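PDB 3QTG: pyruvate kinase from Pyrobaculum aerophilum, which catalyses the last step of glycolysis, the divalent-metal-dependent transfer of a phosphoryl group from phosphoenolpyruvate to ADP that yields pyruvate and ATP. Local coordinates for residues L421-E426 and L432-S437; G384-R389 and V445-I450; G235-L240 and P267-R272. All coordinates share one frame; numbering follows the deposited sequence.

Contact 1: L421-E426 and L432-S437; sequences LYIPAE and LEKLIS
Leu421 and Ile423 both send methyl groups to Leu435, and CD1 of Leu435 receives them both. The CD1 methyl of Leu421 lies 3.7 Å from CD1 of Leu435, and CD1 of Ile423 stands 3.9 Å from the same leucine methyl. In each pair the side chains cross at about a right angle, so contact is made by methyl ends rather than along their lengths. Leu435 gets there because its CG stands anti to the backbone N (chi1 -176°), which carries the branch from the flank of its helix toward the strand end.

The segments belong to the alpha/beta domain of pyruvate kinase. Residues 421-422 finish strand 418-422, an edge strand of the domain's mixed sheet within this chain, and 423-426 lead away from it; 432-437 are turns of helix 428-439. With the parallel strand 444-448 that follows, they form a beta-alpha-beta crossover, and the contact packs its first strand against its helix. Phe380 and Leu378 of strand 376-380 continue the apolar packing, Phe380 touching Ile423, Ala425 and Leu432, and Leu378 touching Leu435.

The aliphatic part of Lys434 makes the second kind of contact, at the more exposed border. Lys434 and Ile423 slide past each other in opposite directions, with CD of the lysine 3.7 Å from CG2 of the isoleucine. Farther out, CE of Lys434 packs 3.5 Å from the carbonyl O of Pro424 and 4.4 Å from CB of Ala425. The lysine chain runs extended before bending at its last torsion (chi4 -77°), and NZ remains 4.2 Å from Pro424 O.

No hydrogen bond crosses between the two segments; within the helix, Glu433 O accepts both Ser437 OG and the helical Ser437 N.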
ATOM      1  N   LEU A 421      34.964   3.984 -12.829  1.00 46.23           N
ATOM      2  CA  LEU A 421      36.278   3.362 -12.917  1.00 48.44           C
ATOM      3  C   LEU A 421      36.599   3.137 -14.382  1.00 49.26           C
ATOM      4  O   LEU A 421      35.807   2.545 -15.117  1.00 49.20           O
ATOM      5  CB  LEU A 421      36.268   2.009 -12.192  1.00 48.81           C
ATOM      6  CG  LEU A 421      35.858   2.018 -10.711  1.00 50.23           C
ATOM      7  CD1 LEU A 421      35.323   0.676 -10.266  1.00 50.32           C
ATOM      8  CD2 LEU A 421      37.017   2.476  -9.814  1.00 52.70           C
ATOM      9  N   TYR A 422      37.756   3.625 -14.811  1.00 51.04           N
ATOM     10  CA  TYR A 422      38.218   3.374 -16.164  1.00 52.33           C
ATOM     11  C   TYR A 422      38.690   1.928 -16.264  1.00 53.06           C
ATOM     12  O   TYR A 422      39.652   1.540 -15.596  1.00 53.51           O
ATOM     13  CB  TYR A 422      39.332   4.337 -16.559  1.00 53.63           C
ATOM     14  CG  TYR A 422      39.911   4.028 -17.922  1.00 54.58           C
ATOM     15  CD1 TYR A 422      39.174   4.263 -19.081  1.00 55.34           C
ATOM     16  CD2 TYR A 422      41.183   3.478 -18.047  1.00 55.03           C
ATOM     17  CE1 TYR A 422      39.696   3.973 -20.340  1.00 56.11           C
ATOM     18  CE2 TYR A 422      41.719   3.185 -19.295  1.00 57.24           C
ATOM     19  CZ  TYR A 422      40.969   3.431 -20.438  1.00 57.40           C
ATOM     20  OH  TYR A 422      41.495   3.133 -21.679  1.00 58.53           O
ATOM     21  N   ILE A 423      37.985   1.140 -17.079  1.00 53.14           N
ATOM     22  CA  ILE A 423      38.299  -0.276 -17.304  1.00 53.61           C
ATOM     23  C   ILE A 423      38.195  -0.606 -18.803  1.00 54.31           C
ATOM     24  O   ILE A 423      37.091  -0.766 -19.322  1.00 54.00           O
ATOM     25  CB  ILE A 423      37.357  -1.217 -16.494  1.00 53.37           C
ATOM     26  CG1 ILE A 423      37.475  -0.944 -14.994  1.00 52.85           C
ATOM     27  CG2 ILE A 423      37.667  -2.699 -16.782  1.00 53.55           C
ATOM     28  CD1 ILE A 423      36.433  -1.653 -14.164  1.00 52.27           C
ATOM     29  N   PRO A 424      39.352  -0.700 -19.505  1.00 55.36           N
ATOM     30  CA  PRO A 424      39.395  -1.179 -20.890  1.00 55.88           C
ATOM     31  C   PRO A 424      38.880  -2.623 -20.990  1.00 55.74           C
ATOM     32  O   PRO A 424      39.244  -3.464 -20.159  1.00 55.83           O
ATOM     33  CB  PRO A 424      40.886  -1.129 -21.234  1.00 56.78           C
ATOM     34  CG  PRO A 424      41.483  -0.177 -20.249  1.00 56.82           C
ATOM     35  CD  PRO A 424      40.693  -0.339 -19.006  1.00 55.90           C
ATOM     36  N   ALA A 425      38.022  -2.889 -21.975  1.00 55.74           N
ATOM     37  CA  ALA A 425      37.408  -4.217 -22.167  1.00 56.11           C
ATOM     38  C   ALA A 425      36.898  -4.380 -23.591  1.00 56.80           C
ATOM     39  O   ALA A 425      36.530  -3.391 -24.242  1.00 56.74           O
ATOM     40  CB  ALA A 425      36.270  -4.448 -21.166  1.00 55.16           C
ATOM     41  N   GLU A 426      36.859  -5.625 -24.068  1.00 57.49           N
ATOM     42  CA  GLU A 426      36.563  -5.893 -25.478  1.00 58.58           C
ATOM     43  C   GLU A 426      35.067  -5.939 -25.726  1.00 57.37           C
ATOM     44  O   GLU A 426      34.594  -5.655 -26.831  1.00 57.46           O
ATOM     45  CB  GLU A 426      37.235  -7.197 -25.942  1.00 59.92           C
ATOM     46  CG  GLU A 426      37.670  -7.211 -27.434  1.00 64.85           C
ATOM     47  CD  GLU A 426      38.172  -5.847 -27.940  1.00 69.43           C
ATOM     48  OE1 GLU A 426      39.277  -5.416 -27.525  1.00 71.88           O
ATOM     49  OE2 GLU A 426      37.452  -5.204 -28.748  1.00 70.69           O
ATOM     50  N   LEU A 432      32.377  -6.717 -17.388  1.00 45.69           N
ATOM     51  CA  LEU A 432      31.720  -7.057 -16.114  1.00 45.56           C
ATOM     52  C   LEU A 432      32.580  -7.968 -15.230  1.00 46.52           C
ATOM     53  O   LEU A 432      32.618  -7.798 -14.012  1.00 46.60           O
ATOM     54  CB  LEU A 432      30.320  -7.650 -16.334  1.00 44.23           C
ATOM     55  CG  LEU A 432      29.409  -7.627 -15.090  1.00 44.43           C
ATOM     56  CD1 LEU A 432      29.072  -6.185 -14.623  1.00 42.03           C
ATOM     57  CD2 LEU A 432      28.129  -8.447 -15.310  1.00 43.84           C
ATOM     58  N   GLU A 433      33.272  -8.930 -15.834  1.00 48.13           N
ATOM     59  CA  GLU A 433      34.087  -9.849 -15.046  1.00 49.59           C
ATOM     60  C   GLU A 433      35.320  -9.159 -14.451  1.00 49.24           C
ATOM     61  O   GLU A 433      35.667  -9.442 -13.313  1.00 49.77           O
ATOM     62  CB  GLU A 433      34.417 -11.146 -15.806  1.00 50.40           C
ATOM     63  CG  GLU A 433      33.173 -11.953 -16.281  1.00 54.86           C
ATOM     64  CD  GLU A 433      32.184 -12.390 -15.149  1.00 58.96           C
ATOM     65  OE1 GLU A 433      32.627 -12.982 -14.128  1.00 60.13           O
ATOM     66  OE2 GLU A 433      30.951 -12.151 -15.301  1.00 59.80           O
ATOM     67  N   LYS A 434      35.944  -8.234 -15.187  1.00 49.28           N
ATOM     68  CA  LYS A 434      36.986  -7.352 -14.618  1.00 49.53           C
ATOM     69  C   LYS A 434      36.491  -6.475 -13.471  1.00 49.01           C
ATOM     70  O   LYS A 434      37.196  -6.287 -12.477  1.00 49.19           O
ATOM     71  CB  LYS A 434      37.590  -6.436 -15.682  1.00 50.11           C
ATOM     72  CG  LYS A 434      38.397  -7.132 -16.750  1.00 51.27           C
ATOM     73  CD  LYS A 434      38.716  -6.131 -17.847  1.00 53.17           C
ATOM     74  CE  LYS A 434      39.389  -6.779 -19.046  1.00 55.81           C
ATOM     75  NZ  LYS A 434      40.822  -7.068 -18.773  1.00 56.64           N
ATOM     76  N   LEU A 435      35.292  -5.909 -13.622  1.00 48.61           N
ATOM     77  CA  LEU A 435      34.659  -5.139 -12.544  1.00 47.63           C
ATOM     78  C   LEU A 435      34.320  -6.006 -11.321  1.00 47.43           C
ATOM     79  O   LEU A 435      34.522  -5.580 -10.196  1.00 47.29           O
ATOM     80  CB  LEU A 435      33.418  -4.375 -13.054  1.00 47.02           C
ATOM     81  CG  LEU A 435      32.655  -3.419 -12.112  1.00 47.19           C
ATOM     82  CD1 LEU A 435      33.503  -2.203 -11.703  1.00 46.31           C
ATOM     83  CD2 LEU A 435      31.344  -2.964 -12.764  1.00 45.66           C
ATOM     84  N   ILE A 436      33.801  -7.210 -11.540  1.00 48.00           N
ATOM     85  CA  ILE A 436      33.482  -8.110 -10.434  1.00 48.70           C
ATOM     86  C   ILE A 436      34.775  -8.522  -9.714  1.00 50.71           C
ATOM     87  O   ILE A 436      34.808  -8.603  -8.480  1.00 50.39           O
ATOM     88  CB  ILE A 436      32.700  -9.363 -10.905  1.00 48.46           C
ATOM     89  CG1 ILE A 436      31.268  -8.986 -11.284  1.00 47.20           C
ATOM     90  CG2 ILE A 436      32.696 -10.450  -9.813  1.00 47.62           C
ATOM     91  CD1 ILE A 436      30.476 -10.093 -12.004  1.00 47.94           C
ATOM     92  N   SER A 437      35.838  -8.760 -10.483  1.00 52.51           N
ATOM     93  CA  SER A 437      37.120  -9.116  -9.894  1.00 54.91           C
ATOM     94  C   SER A 437      37.576  -8.013  -8.978  1.00 55.59           C
ATOM     95  O   SER A 437      37.993  -8.267  -7.847  1.00 56.08           O
ATOM     96  CB  SER A 437      38.172  -9.353 -10.967  1.00 55.68           C
ATOM     97  OG  SER A 437      37.983 -10.626 -11.536  1.00 58.41           O
TER

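Contact 2: G384-R389 and V445-I450; sequences GTLARR and VATYGI. With SO4 (sulfate ion), chain C.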
ATOM      1  N   GLY A 384      27.453   5.168 -20.397  1.00 41.31           N
ATOM      2  CA  GLY A 384      26.852   5.707 -19.172  1.00 39.68           C
ATOM      3  C   GLY A 384      25.343   5.544 -19.031  1.00 38.38           C
ATOM      4  O   GLY A 384      24.791   5.915 -18.008  1.00 38.12           O
ATOM      5  N   THR A 385      24.677   4.982 -20.038  1.00 38.48           N
ATOM      6  CA  THR A 385      23.197   4.912 -20.072  1.00 37.86           C
ATOM      7  C   THR A 385      22.547   4.094 -18.915  1.00 37.39           C
ATOM      8  O   THR A 385      21.653   4.580 -18.222  1.00 36.77           O
ATOM      9  CB  THR A 385      22.712   4.388 -21.432  1.00 38.54           C
ATOM     10  OG1 THR A 385      23.377   5.109 -22.491  1.00 39.73           O
ATOM     11  CG2 THR A 385      21.182   4.546 -21.584  1.00 38.65           C
ATOM     12  N   LEU A 386      22.999   2.864 -18.696  1.00 36.88           N
ATOM     13  CA  LEU A 386      22.406   2.050 -17.650  1.00 35.95           C
ATOM     14  C   LEU A 386      22.804   2.595 -16.285  1.00 35.14           C
ATOM     15  O   LEU A 386      21.990   2.572 -15.344  1.00 33.88           O
ATOM     16  CB  LEU A 386      22.786   0.569 -17.787  1.00 36.33           C
ATOM     17  CG  LEU A 386      22.136  -0.409 -16.786  1.00 37.15           C
ATOM     18  CD1 LEU A 386      20.590  -0.376 -16.809  1.00 34.22           C
ATOM     19  CD2 LEU A 386      22.664  -1.835 -17.005  1.00 36.23           C
ATOM     20  N   ALA A 387      24.039   3.095 -16.180  1.00 33.83           N
ATOM     21  CA  ALA A 387      24.542   3.617 -14.902  1.00 33.93           C
ATOM     22  C   ALA A 387      23.663   4.754 -14.415  1.00 33.77           C
ATOM     23  O   ALA A 387      23.227   4.761 -13.264  1.00 33.58           O
ATOM     24  CB  ALA A 387      25.989   4.082 -15.037  1.00 34.00           C
ATOM     25  N   ARG A 388      23.397   5.710 -15.305  1.00 34.16           N
ATOM     26  CA  ARG A 388      22.415   6.775 -15.052  1.00 34.85           C
ATOM     27  C   ARG A 388      20.989   6.283 -14.757  1.00 34.52           C
ATOM     28  O   ARG A 388      20.309   6.836 -13.888  1.00 34.42           O
ATOM     29  CB  ARG A 388      22.385   7.762 -16.221  1.00 35.05           C
ATOM     30  CG  ARG A 388      23.595   8.710 -16.249  1.00 36.14           C
ATOM     31  CD  ARG A 388      23.565   9.582 -17.517  1.00 38.37           C
ATOM     32  NE  ARG A 388      24.879  10.161 -17.807  1.00 43.00           N
ATOM     33  CZ  ARG A 388      25.229  11.392 -17.445  1.00 45.91           C
ATOM     34  NH1 ARG A 388      24.358  12.169 -16.796  1.00 46.29           N
ATOM     35  NH2 ARG A 388      26.440  11.857 -17.739  1.00 45.86           N
ATOM     36  N   ARG A 389      20.521   5.274 -15.484  1.00 33.91           N
ATOM     37  CA  ARG A 389      19.184   4.770 -15.218  1.00 35.04           C
ATOM     38  C   ARG A 389      19.097   4.147 -13.806  1.00 34.07           C
ATOM     39  O   ARG A 389      18.088   4.268 -13.138  1.00 34.13           O
ATOM     40  CB  ARG A 389      18.732   3.791 -16.297  1.00 35.06           C
ATOM     41  CG  ARG A 389      17.271   3.355 -16.147  1.00 37.32           C
ATOM     42  CD  ARG A 389      16.862   2.303 -17.176  1.00 37.13           C
ATOM     43  NE  ARG A 389      17.388   2.598 -18.503  1.00 42.23           N
ATOM     44  CZ  ARG A 389      16.846   3.445 -19.368  1.00 46.27           C
ATOM     45  NH1 ARG A 389      17.440   3.648 -20.546  1.00 46.19           N
ATOM     46  NH2 ARG A 389      15.721   4.094 -19.067  1.00 47.77           N
ATOM     47  N   VAL A 445      25.220  -7.149  -6.738  1.00 39.79           N
ATOM     48  CA  VAL A 445      24.348  -7.260  -7.893  1.00 38.30           C
ATOM     49  C   VAL A 445      25.071  -6.550  -9.037  1.00 38.92           C
ATOM     50  O   VAL A 445      25.179  -5.310  -9.038  1.00 38.79           O
ATOM     51  CB  VAL A 445      22.977  -6.592  -7.635  1.00 38.48           C
ATOM     52  CG1 VAL A 445      22.128  -6.538  -8.914  1.00 35.80           C
ATOM     53  CG2 VAL A 445      22.209  -7.284  -6.499  1.00 37.77           C
ATOM     54  N   ALA A 446      25.582  -7.329  -9.995  1.00 38.23           N
ATOM     55  CA  ALA A 446      26.375  -6.807 -11.101  1.00 38.32           C
ATOM     56  C   ALA A 446      25.628  -6.943 -12.428  1.00 38.30           C
ATOM     57  O   ALA A 446      25.134  -8.010 -12.732  1.00 37.68           O
ATOM     58  CB  ALA A 446      27.723  -7.531 -11.167  1.00 37.76           C
ATOM     59  N   THR A 447      25.547  -5.858 -13.207  1.00 38.91           N
ATOM     60  CA  THR A 447      24.833  -5.863 -14.502  1.00 39.06           C
ATOM     61  C   THR A 447      25.501  -5.162 -15.666  1.00 38.85           C
ATOM     62  O   THR A 447      26.341  -4.286 -15.501  1.00 38.61           O
ATOM     63  CB  THR A 447      23.472  -5.096 -14.481  1.00 39.47           C
ATOM     64  OG1 THR A 447      23.428  -4.142 -13.406  1.00 41.55           O
ATOM     65  CG2 THR A 447      22.346  -5.998 -14.442  1.00 38.05           C
ATOM     66  N   TYR A 448      25.041  -5.528 -16.851  1.00 39.24           N
ATOM     67  CA  TYR A 448      25.123  -4.684 -18.030  1.00 40.16           C
ATOM     68  C   TYR A 448      23.858  -4.900 -18.873  1.00 41.03           C
ATOM     69  O   TYR A 448      23.138  -5.908 -18.710  1.00 39.33           O
ATOM     70  CB  TYR A 448      26.401  -4.964 -18.854  1.00 40.16           C
ATOM     71  CG  TYR A 448      26.460  -6.340 -19.477  1.00 40.44           C
ATOM     72  CD1 TYR A 448      25.696  -6.642 -20.600  1.00 40.36           C
ATOM     73  CD2 TYR A 448      27.277  -7.339 -18.946  1.00 41.13           C
ATOM     74  CE1 TYR A 448      25.721  -7.899 -21.181  1.00 40.46           C
ATOM     75  CE2 TYR A 448      27.323  -8.604 -19.527  1.00 40.99           C
ATOM     76  CZ  TYR A 448      26.536  -8.867 -20.649  1.00 42.54           C
ATOM     77  OH  TYR A 448      26.530 -10.103 -21.242  1.00 43.41           O
ATOM     78  N   GLY A 449      23.589  -3.957 -19.774  1.00 42.50           N
ATOM     79  CA  GLY A 449      22.555  -4.178 -20.760  1.00 45.15           C
ATOM     80  C   GLY A 449      22.230  -2.986 -21.618  1.00 46.75           C
ATOM     81  O   GLY A 449      22.084  -1.878 -21.106  1.00 46.83           O
ATOM     82  N   ILE A 450      22.105  -3.225 -22.921  1.00 48.45           N
ATOM     83  CA  ILE A 450      21.707  -2.181 -23.870  1.00 50.30           C
ATOM     84  C   ILE A 450      20.376  -2.507 -24.506  1.00 50.88           C
ATOM     85  O   ILE A 450      20.003  -3.682 -24.599  1.00 51.46           O
ATOM     86  CB  ILE A 450      22.747  -1.944 -25.006  1.00 50.96           C
ATOM     87  CG1 ILE A 450      23.152  -3.243 -25.702  1.00 51.63           C
ATOM     88  CG2 ILE A 450      23.953  -1.231 -24.481  1.00 52.58           C
ATOM     89  CD1 ILE A 450      22.580  -3.384 -27.094  1.00 55.47           C
TER
HETATM   90  S   SO4 C 500      25.342   1.481 -21.738  1.00 42.68           S
HETATM   91  O1  SO4 C 500      26.429   0.552 -21.947  1.00 39.99           O
HETATM   92  O2  SO4 C 500      25.780   2.812 -22.177  1.00 45.44           O
HETATM   93  O3  SO4 C 500      24.980   1.542 -20.322  1.00 42.37           O
HETATM   94  O4  SO4 C 500      24.139   1.113 -22.486  1.00 41.57           O
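Leu386 meets the backbone at Tyr448 and Gly449 beside a bound sulfate ion, and the two residues before it line the same sulfate site. Gly384 occupies the N-cap position of helix 385-391, and its positive phi is one that a side chain would crowd against the preceding carbonyl O. Thr385 opens the helix and turns to the sulfate: its N donates to O2 over 3.2 Å at 152°, and OG1 adds a weak bond to the same oxygen. OG1 lies beside its own backbone N, which brings hydroxyl and amide to one acceptor.

Leu386 N gives a straighter bond, 2.9 Å to sulfate O3 at 170°. Amides at the first turn of a helix binding an anion form a classic anion site, in which the helix dipole probably adds to the attraction. Ser381 OG and the amides of Met382 and Ser383 in the preceding loop, together with Tyr428 OH, bond the ion too. The sulfate probably comes from the crystallisation liquor; it sits in the alpha/beta domain, away from the residues assigned by similarity to substrate and metal binding.

The side chain of Leu386 carries the direct contact. A chi1 of -176° turns CG opposite the amide nitrogen and sends CD2 over the Tyr448-Gly449 peptide. CD2 is 3.6 Å from Gly449 N, 3.8 Å from Tyr448 C and 4.2 Å from Thr447 CB. Thr447 also packs on Phe362 and Leu366 of helix 358-373. Tyr448 points away from Leu386, and its OH is hydrogen-bonded to Glu429. Past Gly449, the CG2 methyl of Ile450 comes to 3.1 Å from sulfate O4, an unusually tight approach of an apolar group to the anion.

Contact 3: G235-L240 and P267-R272; sequences GAVNNL and PIVQRR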
ATOM      1  N   GLY A 235      10.128  32.758 -14.954  1.00 39.92           N
ATOM      2  CA  GLY A 235       9.710  32.217 -16.249  1.00 39.34           C
ATOM      3  C   GLY A 235      10.164  30.785 -16.437  1.00 39.17           C
ATOM      4  O   GLY A 235       9.448  29.974 -17.029  1.00 39.29           O
ATOM      5  N   ALA A 236      11.353  30.472 -15.923  1.00 38.62           N
ATOM      6  CA  ALA A 236      11.850  29.084 -15.897  1.00 38.85           C
ATOM      7  C   ALA A 236      10.998  28.196 -14.971  1.00 39.40           C
ATOM      8  O   ALA A 236      10.628  27.064 -15.330  1.00 39.96           O
ATOM      9  CB  ALA A 236      13.321  29.056 -15.475  1.00 38.20           C
ATOM     10  N   VAL A 237      10.681  28.717 -13.787  1.00 39.51           N
ATOM     11  CA  VAL A 237       9.824  28.011 -12.855  1.00 40.27           C
ATOM     12  C   VAL A 237       8.412  27.779 -13.429  1.00 41.18           C
ATOM     13  O   VAL A 237       7.867  26.721 -13.257  1.00 41.33           O
ATOM     14  CB  VAL A 237       9.818  28.660 -11.425  1.00 40.24           C
ATOM     15  CG1 VAL A 237       8.828  27.920 -10.475  1.00 39.80           C
ATOM     16  CG2 VAL A 237      11.229  28.668 -10.834  1.00 37.14           C
ATOM     17  N   ASN A 238       7.829  28.750 -14.129  1.00 42.81           N
ATOM     18  CA  ASN A 238       6.498  28.529 -14.734  1.00 44.30           C
ATOM     19  C   ASN A 238       6.492  27.551 -15.928  1.00 44.50           C
ATOM     20  O   ASN A 238       5.440  27.030 -16.294  1.00 46.02           O
ATOM     21  CB  ASN A 238       5.834  29.856 -15.121  1.00 44.42           C
ATOM     22  CG  ASN A 238       5.744  30.835 -13.948  1.00 46.03           C
ATOM     23  OD1 ASN A 238       5.490  30.451 -12.786  1.00 47.18           O
ATOM     24  ND2 ASN A 238       5.947  32.104 -14.245  1.00 42.57           N
ATOM     25  N   ASN A 239       7.661  27.316 -16.519  1.00 44.31           N
ATOM     26  CA  ASN A 239       7.850  26.359 -17.628  1.00 44.29           C
ATOM     27  C   ASN A 239       8.726  25.140 -17.208  1.00 43.51           C
ATOM     28  O   ASN A 239       9.431  24.535 -18.027  1.00 42.68           O
ATOM     29  CB  ASN A 239       8.474  27.085 -18.829  1.00 44.65           C
ATOM     30  CG  ASN A 239       8.231  26.368 -20.150  1.00 45.80           C
ATOM     31  OD1 ASN A 239       7.195  25.731 -20.350  1.00 48.87           O
ATOM     32  ND2 ASN A 239       9.186  26.482 -21.064  1.00 46.04           N
ATOM     33  N   LEU A 240       8.643  24.775 -15.933  1.00 43.16           N
ATOM     34  CA  LEU A 240       9.525  23.751 -15.346  1.00 42.88           C
ATOM     35  C   LEU A 240       9.359  22.350 -15.949  1.00 43.69           C
ATOM     36  O   LEU A 240      10.352  21.715 -16.314  1.00 42.97           O
ATOM     37  CB  LEU A 240       9.343  23.713 -13.823  1.00 42.37           C
ATOM     38  CG  LEU A 240      10.397  23.001 -12.977  1.00 40.97           C
ATOM     39  CD1 LEU A 240      11.781  23.578 -13.222  1.00 39.86           C
ATOM     40  CD2 LEU A 240      10.004  23.149 -11.519  1.00 41.46           C
ATOM     41  N   PRO A 267      12.512  28.357  -0.385  1.00 40.84           N
ATOM     42  CA  PRO A 267      12.498  26.922  -0.044  1.00 39.50           C
ATOM     43  C   PRO A 267      11.462  26.090  -0.796  1.00 38.20           C
ATOM     44  O   PRO A 267      11.774  24.987  -1.228  1.00 37.39           O
ATOM     45  CB  PRO A 267      12.223  26.918   1.471  1.00 39.56           C
ATOM     46  CG  PRO A 267      12.840  28.209   1.939  1.00 40.89           C
ATOM     47  CD  PRO A 267      12.448  29.194   0.832  1.00 41.00           C
ATOM     48  N   ILE A 268      10.253  26.615  -0.963  1.00 37.66           N
ATOM     49  CA  ILE A 268       9.234  25.918  -1.733  1.00 37.98           C
ATOM     50  C   ILE A 268       9.588  25.773  -3.240  1.00 36.69           C
ATOM     51  O   ILE A 268       9.330  24.732  -3.841  1.00 36.58           O
ATOM     52  CB  ILE A 268       7.814  26.513  -1.461  1.00 39.14           C
ATOM     53  CG1 ILE A 268       7.124  25.721  -0.345  1.00 41.04           C
ATOM     54  CG2 ILE A 268       6.917  26.511  -2.712  1.00 40.66           C
ATOM     55  CD1 ILE A 268       7.442  24.194  -0.379  1.00 44.20           C
ATOM     56  N   VAL A 269      10.206  26.801  -3.824  1.00 35.69           N
ATOM     57  CA  VAL A 269      10.608  26.766  -5.226  1.00 35.35           C
ATOM     58  C   VAL A 269      11.749  25.753  -5.435  1.00 34.94           C
ATOM     59  O   VAL A 269      11.688  24.954  -6.353  1.00 34.46           O
ATOM     60  CB  VAL A 269      10.963  28.206  -5.778  1.00 35.45           C
ATOM     61  CG1 VAL A 269      11.646  28.135  -7.116  1.00 35.44           C
ATOM     62  CG2 VAL A 269       9.715  29.075  -5.881  1.00 35.31           C
ATOM     63  N   GLN A 270      12.769  25.779  -4.571  1.00 34.85           N
ATOM     64  CA  GLN A 270      13.816  24.762  -4.563  1.00 35.58           C
ATOM     65  C   GLN A 270      13.218  23.355  -4.493  1.00 35.54           C
ATOM     66  O   GLN A 270      13.589  22.466  -5.262  1.00 35.07           O
ATOM     67  CB  GLN A 270      14.764  24.967  -3.378  1.00 34.35           C
ATOM     68  CG  GLN A 270      15.836  23.874  -3.281  1.00 37.21           C
ATOM     69  CD  GLN A 270      16.883  24.145  -2.206  1.00 38.66           C
ATOM     70  OE1 GLN A 270      17.313  25.290  -2.003  1.00 45.93           O
ATOM     71  NE2 GLN A 270      17.298  23.096  -1.510  1.00 38.75           N
ATOM     72  N   ARG A 271      12.295  23.152  -3.557  1.00 36.33           N
ATOM     73  CA  ARG A 271      11.672  21.845  -3.406  1.00 37.58           C
ATOM     74  C   ARG A 271      10.958  21.438  -4.691  1.00 37.56           C
ATOM     75  O   ARG A 271      11.112  20.313  -5.146  1.00 37.76           O
ATOM     76  CB  ARG A 271      10.715  21.849  -2.208  1.00 38.47           C
ATOM     77  CG  ARG A 271      10.166  20.517  -1.862  1.00 41.59           C
ATOM     78  CD  ARG A 271       9.049  20.647  -0.826  1.00 47.82           C
ATOM     79  NE  ARG A 271       9.566  20.854   0.519  1.00 48.63           N
ATOM     80  CZ  ARG A 271       8.812  20.826   1.616  1.00 50.77           C
ATOM     81  NH1 ARG A 271       7.506  20.606   1.522  1.00 51.53           N
ATOM     82  NH2 ARG A 271       9.364  21.009   2.808  1.00 49.85           N
ATOM     83  N   ARG A 272      10.202  22.355  -5.289  1.00 37.50           N
ATOM     84  CA  ARG A 272       9.483  22.040  -6.522  1.00 38.86           C
ATOM     85  C   ARG A 272      10.417  21.703  -7.710  1.00 36.41           C
ATOM     86  O   ARG A 272      10.126  20.786  -8.483  1.00 35.49           O
ATOM     87  CB  ARG A 272       8.448  23.129  -6.876  1.00 39.10           C
ATOM     88  CG  ARG A 272       7.929  23.056  -8.329  1.00 43.58           C
ATOM     89  CD  ARG A 272       6.524  23.721  -8.530  1.00 44.51           C
ATOM     90  NE  ARG A 272       6.597  25.185  -8.667  1.00 53.20           N
ATOM     91  CZ  ARG A 272       6.442  26.061  -7.665  1.00 55.23           C
ATOM     92  NH1 ARG A 272       6.207  25.638  -6.421  1.00 58.07           N
ATOM     93  NH2 ARG A 272       6.529  27.367  -7.908  1.00 54.11           N
TER
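Val237 and Arg272 meet where two helices flank neighbouring strands of the (beta/alpha)8, or TIM, barrel: helix 234-238 follows strand 226-231, and helix 266-279 comes after strand 249-253 and the short helix 254-257. Val237 divides its two methyls between different partners. CG2 reaches CG1 of Val269 at 3.8 Å, an apolar contact with Leu257 and Tyr261 touching both valines. CG1 instead goes to the arginine.

Arg272 crosses Val237 at about a right angle. Its chain leaves the helix extended and then bends at chi3 (81°), which turns the guanidinium back toward the valine. The group meets the CG1 methyl obliquely.

Leu240, third in buried area, begins helix 240-245 just past helix 234-238. It supports the arginine nearer its root, its CD2 lying 3.8 Å from Arg272 CG. Ile231 touches both Val237 and Leu240, linking the contact to the barrel strand. The Val237 side chain is about 8 Å from that of Glu232, assigned by similarity to magnesium binding, which places this packing close to the probable active site. The shortest approach between the segments is from Val237 CG1 to Arg272 NH2, 3.5 Å.

From the N terminus, contact 3 comes first: it closes a loop within the barrel domain, where residues 267-272 return to 235-240 after the chain has run through strand 249-253. The other two belong to the alpha/beta domain. Residues 384-389 open the long loop that contact 2 closes at 445-450, and contact 1, between 421-426 and 432-437, is nested inside it as a short local closure. Contacts 1 and 2 reach the same mixed sheet and touch directly, Leu432 of helix 428-439 packing on Ala446 and Tyr448 of the strand that follows. Contact 3 stands apart, its nearest atoms about 17 Å from contact 2 and about 28 Å from contact 1.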